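Local coordinates for protein CAS6A (PDB 4C97) that probably acts as a Cas6 endoribonuclease that recognises and cuts CRISPR RNA, as part of the antiviral defence of Thermus thermophilus, at residues Gly116-Asp121 / Ala207-Ala212; Leu172-Val177 / His203-Thr208. The protein carries 1 engineered substitution. One frame throughout, in Å; residues are numbered along the deposited sequence. Where two conformers were deposited one is given.

Contact 1: residues Gly116-Asp121 / Ala207-Ala212; sequences GPPSRD and ATEEEA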
loop_
_atom_site.group_PDB
_atom_site.type_symbol
_atom_site.label_atom_id
_atom_site.label_comp_id
_atom_site.label_asym_id
_atom_site.label_seq_id
_atom_site.Cartn_x
_atom_site.Cartn_y
_atom_site.Cartn_z
ATOM N N GLY A 116 1.562 -10.664 14.973
ATOM C CA GLY A 116 1.950 -11.997 14.557
ATOM C C GLY A 116 0.701 -12.804 14.261
ATOM O O GLY A 116 -0.347 -12.230 13.979
ATOM N N PRO A 117 0.802 -14.135 14.326
ATOM C CA PRO A 117 1.978 -14.884 14.768
ATOM C C PRO A 117 3.178 -14.758 13.839
ATOM O O PRO A 117 3.023 -14.476 12.646
ATOM C CB PRO A 117 1.488 -16.325 14.773
ATOM C CG PRO A 117 0.394 -16.358 13.808
ATOM C CD PRO A 117 -0.291 -15.033 13.922
ATOM N N PRO A 118 4.378 -14.948 14.392
ATOM C CA PRO A 118 5.544 -14.970 13.519
ATOM C C PRO A 118 5.395 -16.103 12.544
ATOM O O PRO A 118 4.849 -17.160 12.862
ATOM C CB PRO A 118 6.711 -15.205 14.481
ATOM C CG PRO A 118 6.107 -15.766 15.724
ATOM C CD PRO A 118 4.726 -15.211 15.799
ATOM N N SER A 119 5.876 -15.883 11.333
ATOM C CA SER A 119 5.894 -16.952 10.374
ATOM C C SER A 119 7.070 -16.730 9.455
ATOM O O SER A 119 7.415 -15.595 9.162
ATOM C CB SER A 119 4.598 -16.982 9.558
ATOM O OG SER A 119 4.720 -17.959 8.535
ATOM N N ARG A 120 7.682 -17.823 9.023
ATOM C CA ARG A 120 8.746 -17.794 8.021
ATOM C C ARG A 120 8.229 -17.487 6.630
ATOM O O ARG A 120 9.001 -17.107 5.757
ATOM C CB ARG A 120 9.466 -19.138 8.001
ATOM C CG ARG A 120 10.160 -19.443 9.289
ATOM C CD ARG A 120 10.936 -20.726 9.217
ATOM N NE ARG A 120 12.101 -20.654 10.095
ATOM C CZ ARG A 120 12.204 -21.224 11.290
ATOM N NH1 ARG A 120 11.212 -21.949 11.797
ATOM N NH2 ARG A 120 13.325 -21.074 11.979
ATOM N N ASP A 121 6.923 -17.631 6.435
ATOM C CA ASP A 121 6.298 -17.431 5.133
ATOM C C ASP A 121 5.504 -16.134 5.079
ATOM O O ASP A 121 4.870 -15.727 6.063
ATOM C CB ASP A 121 5.333 -18.561 4.801
ATOM C CG ASP A 121 6.013 -19.901 4.667
ATOM O OD1 ASP A 121 7.173 -19.946 4.212
ATOM O OD2 ASP A 121 5.363 -20.906 5.030
ATOM N N ALA A 207 14.428 -18.507 10.068
ATOM C CA ALA A 207 14.110 -17.258 10.744
ATOM C C ALA A 207 14.112 -17.436 12.251
ATOM O O ALA A 207 13.522 -18.376 12.776
ATOM C CB ALA A 207 12.741 -16.732 10.308
ATOM N N THR A 208 14.734 -16.499 12.956
ATOM C CA THR A 208 14.523 -16.400 14.394
ATOM C C THR A 208 13.088 -15.955 14.643
ATOM O O THR A 208 12.414 -15.493 13.719
ATOM C CB THR A 208 15.445 -15.380 15.016
ATOM O OG1 THR A 208 15.088 -14.082 14.540
ATOM C CG2 THR A 208 16.898 -15.667 14.667
ATOM N N GLU A 209 12.611 -16.065 15.878
ATOM C CA GLU A 209 11.263 -15.581 16.198
ATOM C C GLU A 209 11.143 -14.094 15.858
ATOM O O GLU A 209 10.177 -13.681 15.231
ATOM C CB GLU A 209 10.910 -15.793 17.675
ATOM C CG GLU A 209 9.458 -15.326 18.015
ATOM C CD GLU A 209 9.026 -15.609 19.449
ATOM O OE1 GLU A 209 9.816 -16.184 20.225
ATOM O OE2 GLU A 209 7.881 -15.250 19.805
ATOM N N GLU A 210 12.140 -13.306 16.247
ATOM C CA GLU A 210 12.136 -11.871 15.990
ATOM C C GLU A 210 12.051 -11.566 14.479
ATOM O O GLU A 210 11.262 -10.729 14.011
ATOM C CB GLU A 210 13.385 -11.233 16.602
ATOM C CG GLU A 210 13.479 -9.739 16.398
ATOM C CD GLU A 210 14.743 -9.126 16.993
ATOM O OE1 GLU A 210 15.782 -9.814 17.021
ATOM O OE2 GLU A 210 14.687 -7.946 17.426
ATOM N N GLU A 211 12.870 -12.269 13.709
ATOM C CA GLU A 211 12.858 -12.102 12.255
ATOM C C GLU A 211 11.506 -12.447 11.626
ATOM O O GLU A 211 11.011 -11.737 10.734
ATOM C CB GLU A 211 13.959 -12.960 11.636
ATOM C CG GLU A 211 15.380 -12.400 11.886
ATOM C CD GLU A 211 16.493 -13.400 11.592
ATOM O OE1 GLU A 211 16.186 -14.528 11.148
ATOM O OE2 GLU A 211 17.679 -13.056 11.820
ATOM N N ALA A 212 10.927 -13.565 12.074
ATOM C CA ALA A 212 9.635 -14.012 11.558
ATOM C C ALA A 212 8.520 -13.026 11.958
ATOM O O ALA A 212 7.578 -12.768 11.194
ATOM C CB ALA A 212 9.335 -15.438 12.079
#
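Loop-to-helix packing without a hydrogen bond across it joins Pro118, Ser119 and Arg120, on the loop leading into strand 121-127, to the first turn of helix 209-225 and to Ala207, just before the N-cap residue Thr208. The closest apolar touch is between two small groups: Pro118 CB sits 3.6 Å from Ala212 CB. The Ala212 methyl, CB, also lies 3.5 Å from Ser119 O. Further out, Pro118 CG meets Glu209 CG at 4.1 Å. Arg120 reaches over Ala207 with its aliphatic stem, CG lying 3.9 Å from Ala207 CB. In the conformer described, a bend at chi3 (149°) then brings the guanidinium alongside the Ala207 backbone. There Arg120 NH2 approaches Ala207 O at 2.8 Å without the geometry of a hydrogen bond, and the approach is doubtful because the side chain has a second conformer.

Each segment holds its own shape. In the loop, Asp121 N donates to Ser119 OG (3.1 Å), an ST turn. At the helix start, Thr208 and Glu211 form a capping box: Glu211 N gives a nearly straight bond to Thr208 OG1 (164°), and Thr208 N reaches Glu211 OE1 from above the carboxylate plane. Cohesion between the segments therefore rests mainly on van der Waals contact of Pro118, Ala212, Ala207 and the Arg120 stem; any pull of the guanidinium on the Ala207 carbonyl remains uncertain.

Contact 2: residues Leu172-Val177 / His203-Thr208; sequences LERTTV and HLPRAT
Arg174, where helix 165-174 gives way to strand 176-186, reaches along the loop 203-208 and grips the backbone carbonyl of Pro205 side-on. Its NE donates to Pro205 O at 2.7 Å and its NH2 donates to the same oxygen at 3.0 Å, the second bond being the more bent (136° at the hydrogen). The oxygen lies close to the guanidinium plane, so both N-H groups converge on it from the edge of the group. With CG anti to the backbone N (chi1 -164°), the chain runs out across Leu204 at about a right angle before turning at chi3. Leu204 CD1 lies over one guanidinium face, 3.7 Å from Arg174 NE. That methyl also meets Thr175 OG1, whose hydrogen bond goes to Leu171 O in the preceding helix. Pro205 packs its ring carbon CD 3.5 Å from Arg174 O.

Beyond this grip the backbones meet in one antiparallel, hydrogen-bonded pair, Thr176 with His203. Thr176 N reaches His203 O at 2.8 Å and almost straight (175°), and His203 N reaches Thr176 O at 2.9 Å. Their side chains share one face of the sheet and cross obliquely, with Thr176 CG2 at the edge of the imidazole and 4.2 Å from His203 CB. The ring's ND1 bonds to Asp121 of the adjacent strand 121-127.

Arg174 NH2 also forms a salt bridge with Glu211 OE1. A carbonyl and a carboxylate thus share one cationic group, which fixes its rotation and probably stabilises its positive charge, while the flat face against Leu204 is met by a methyl group.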
loop_
_atom_site.group_PDB
_atom_site.type_symbol
_atom_site.label_atom_id
_atom_site.label_comp_id
_atom_site.label_asym_id
_atom_site.label_seq_id
_atom_site.Cartn_x
_atom_site.Cartn_y
_atom_site.Cartn_z
ATOM N N LEU A 172 16.399 -8.999 4.048
ATOM C CA LEU A 172 16.726 -8.572 2.692
ATOM C C LEU A 172 17.585 -9.570 1.937
ATOM O O LEU A 172 17.399 -9.758 0.743
ATOM C CB LEU A 172 17.418 -7.217 2.708
ATOM C CG LEU A 172 16.602 -6.079 3.301
ATOM C CD1 LEU A 172 17.270 -4.742 2.962
ATOM C CD2 LEU A 172 15.166 -6.095 2.851
ATOM N N GLU A 173 18.518 -10.218 2.631
ATOM C CA GLU A 173 19.502 -11.067 1.967
ATOM C C GLU A 173 19.136 -12.545 1.953
ATOM O O GLU A 173 19.496 -13.251 1.019
ATOM C CB GLU A 173 20.886 -10.916 2.618
ATOM C CG GLU A 173 21.436 -9.500 2.544
ATOM C CD GLU A 173 21.575 -9.011 1.105
ATOM O OE1 GLU A 173 22.041 -9.793 0.246
ATOM O OE2 GLU A 173 21.197 -7.856 0.823
ATOM N N ARG A 174 18.441 -13.022 2.978
ATOM C CA ARG A 174 18.223 -14.465 3.078
ATOM C C ARG A 174 16.841 -14.908 2.581
ATOM O O ARG A 174 16.655 -16.065 2.180
ATOM C CB ARG A 174 18.500 -14.962 4.499
ATOM C CG ARG A 174 18.657 -16.456 4.576
ATOM C CD ARG A 174 19.230 -16.923 5.916
ATOM N NE ARG A 174 18.236 -16.898 6.994
ATOM C CZ ARG A 174 18.295 -16.124 8.080
ATOM N NH1 ARG A 174 19.288 -15.265 8.274
ATOM N NH2 ARG A 174 17.342 -16.208 8.987
ATOM N N THR A 175 15.875 -13.999 2.591
ATOM C CA THR A 175 14.525 -14.358 2.159
ATOM C C THR A 175 14.552 -14.822 0.722
ATOM O O THR A 175 15.204 -14.207 -0.130
ATOM C CB THR A 175 13.521 -13.203 2.324
ATOM O OG1 THR A 175 13.522 -12.768 3.678
ATOM C CG2 THR A 175 12.091 -13.644 1.967
ATOM N N THR A 176 13.848 -15.919 0.464
ATOM C CA THR A 176 13.739 -16.481 -0.869
ATOM C C THR A 176 12.287 -16.444 -1.336
ATOM O O THR A 176 11.397 -15.941 -0.639
ATOM C CB THR A 176 14.316 -17.915 -0.941
ATOM O OG1 THR A 176 14.441 -18.296 -2.308
ATOM C CG2 THR A 176 13.430 -18.925 -0.219
ATOM N N VAL A 177 12.054 -16.974 -2.521
ATOM C CA VAL A 177 10.729 -17.110 -3.056
ATOM C C VAL A 177 10.358 -18.565 -3.144
ATOM O O VAL A 177 11.060 -19.350 -3.770
ATOM C CB VAL A 177 10.609 -16.443 -4.440
ATOM C CG1 VAL A 177 9.306 -16.809 -5.088
ATOM C CG2 VAL A 177 10.724 -14.914 -4.322
ATOM N N HIS A 203 9.744 -16.696 1.680
ATOM C CA HIS A 203 10.071 -17.606 2.750
ATOM C C HIS A 203 11.451 -17.269 3.270
ATOM O O HIS A 203 12.394 -17.135 2.478
ATOM C CB HIS A 203 10.050 -19.027 2.237
ATOM C CG HIS A 203 10.572 -20.010 3.223
ATOM N ND1 HIS A 203 9.873 -20.353 4.356
ATOM C CD2 HIS A 203 11.725 -20.713 3.259
ATOM C CE1 HIS A 203 10.570 -21.235 5.051
ATOM N NE2 HIS A 203 11.703 -21.467 4.406
ATOM N N LEU A 204 11.564 -17.140 4.587
ATOM C CA LEU A 204 12.832 -16.840 5.241
ATOM C C LEU A 204 13.351 -18.074 5.978
ATOM O O LEU A 204 12.856 -18.423 7.064
ATOM C CB LEU A 204 12.659 -15.679 6.228
ATOM C CG LEU A 204 13.907 -15.279 7.014
ATOM C CD1 LEU A 204 15.109 -15.088 6.114
ATOM C CD2 LEU A 204 13.651 -14.019 7.833
ATOM N N PRO A 205 14.348 -18.753 5.390
ATOM C CA PRO A 205 14.891 -19.950 6.028
ATOM C C PRO A 205 15.486 -19.625 7.375
ATOM O O PRO A 205 16.159 -18.599 7.527
ATOM C CB PRO A 205 16.002 -20.395 5.064
ATOM C CG PRO A 205 15.651 -19.769 3.768
ATOM C CD PRO A 205 14.988 -18.473 4.097
ATOM N N ARG A 206 15.264 -20.535 8.310
ATOM C CA ARG A 206 15.790 -20.473 9.672
ATOM C C ARG A 206 15.564 -19.137 10.344
ATOM O O ARG A 206 16.406 -18.677 11.114
ATOM C CB ARG A 206 17.285 -20.808 9.692
ATOM C CG ARG A 206 17.643 -22.139 9.041
ATOM C CD ARG A 206 17.330 -23.370 9.940
ATOM N NE ARG A 206 18.156 -23.495 11.151
ATOM C CZ ARG A 206 17.740 -23.270 12.399
ATOM N NH1 ARG A 206 16.496 -22.876 12.651
ATOM N NH2 ARG A 206 18.582 -23.436 13.413
ATOM N N ALA A 207 14.428 -18.507 10.068
ATOM C CA ALA A 207 14.110 -17.258 10.744
ATOM C C ALA A 207 14.112 -17.436 12.251
ATOM O O ALA A 207 13.522 -18.376 12.776
ATOM C CB ALA A 207 12.741 -16.732 10.308
ATOM N N THR A 208 14.734 -16.499 12.956
ATOM C CA THR A 208 14.523 -16.400 14.394
ATOM C C THR A 208 13.088 -15.955 14.643
ATOM O O THR A 208 12.414 -15.493 13.719
ATOM C CB THR A 208 15.445 -15.380 15.016
ATOM O OG1 THR A 208 15.088 -14.082 14.540
ATOM C CG2 THR A 208 16.898 -15.667 14.667
#

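In the fold
From the N terminus, the loop 116-121 comes first, then 172-177, and the chain returns through 203-212 to close both contacts. Contact 2 closes the shorter loop, which holds strand 176-186 and the two strands, 194-197 and 199-203, that flank it in the sheet; contact 1 closes a longer one that encloses it. The two share Ala207 and Thr208, and their centres lie about 10 Å apart. They also touch directly through the backbones of Arg120 and Leu204. Together they tie the ends of strands 121-127, 199-203 and 176-186, neighbours in one antiparallel sheet, to helices 165-174 and 209-225.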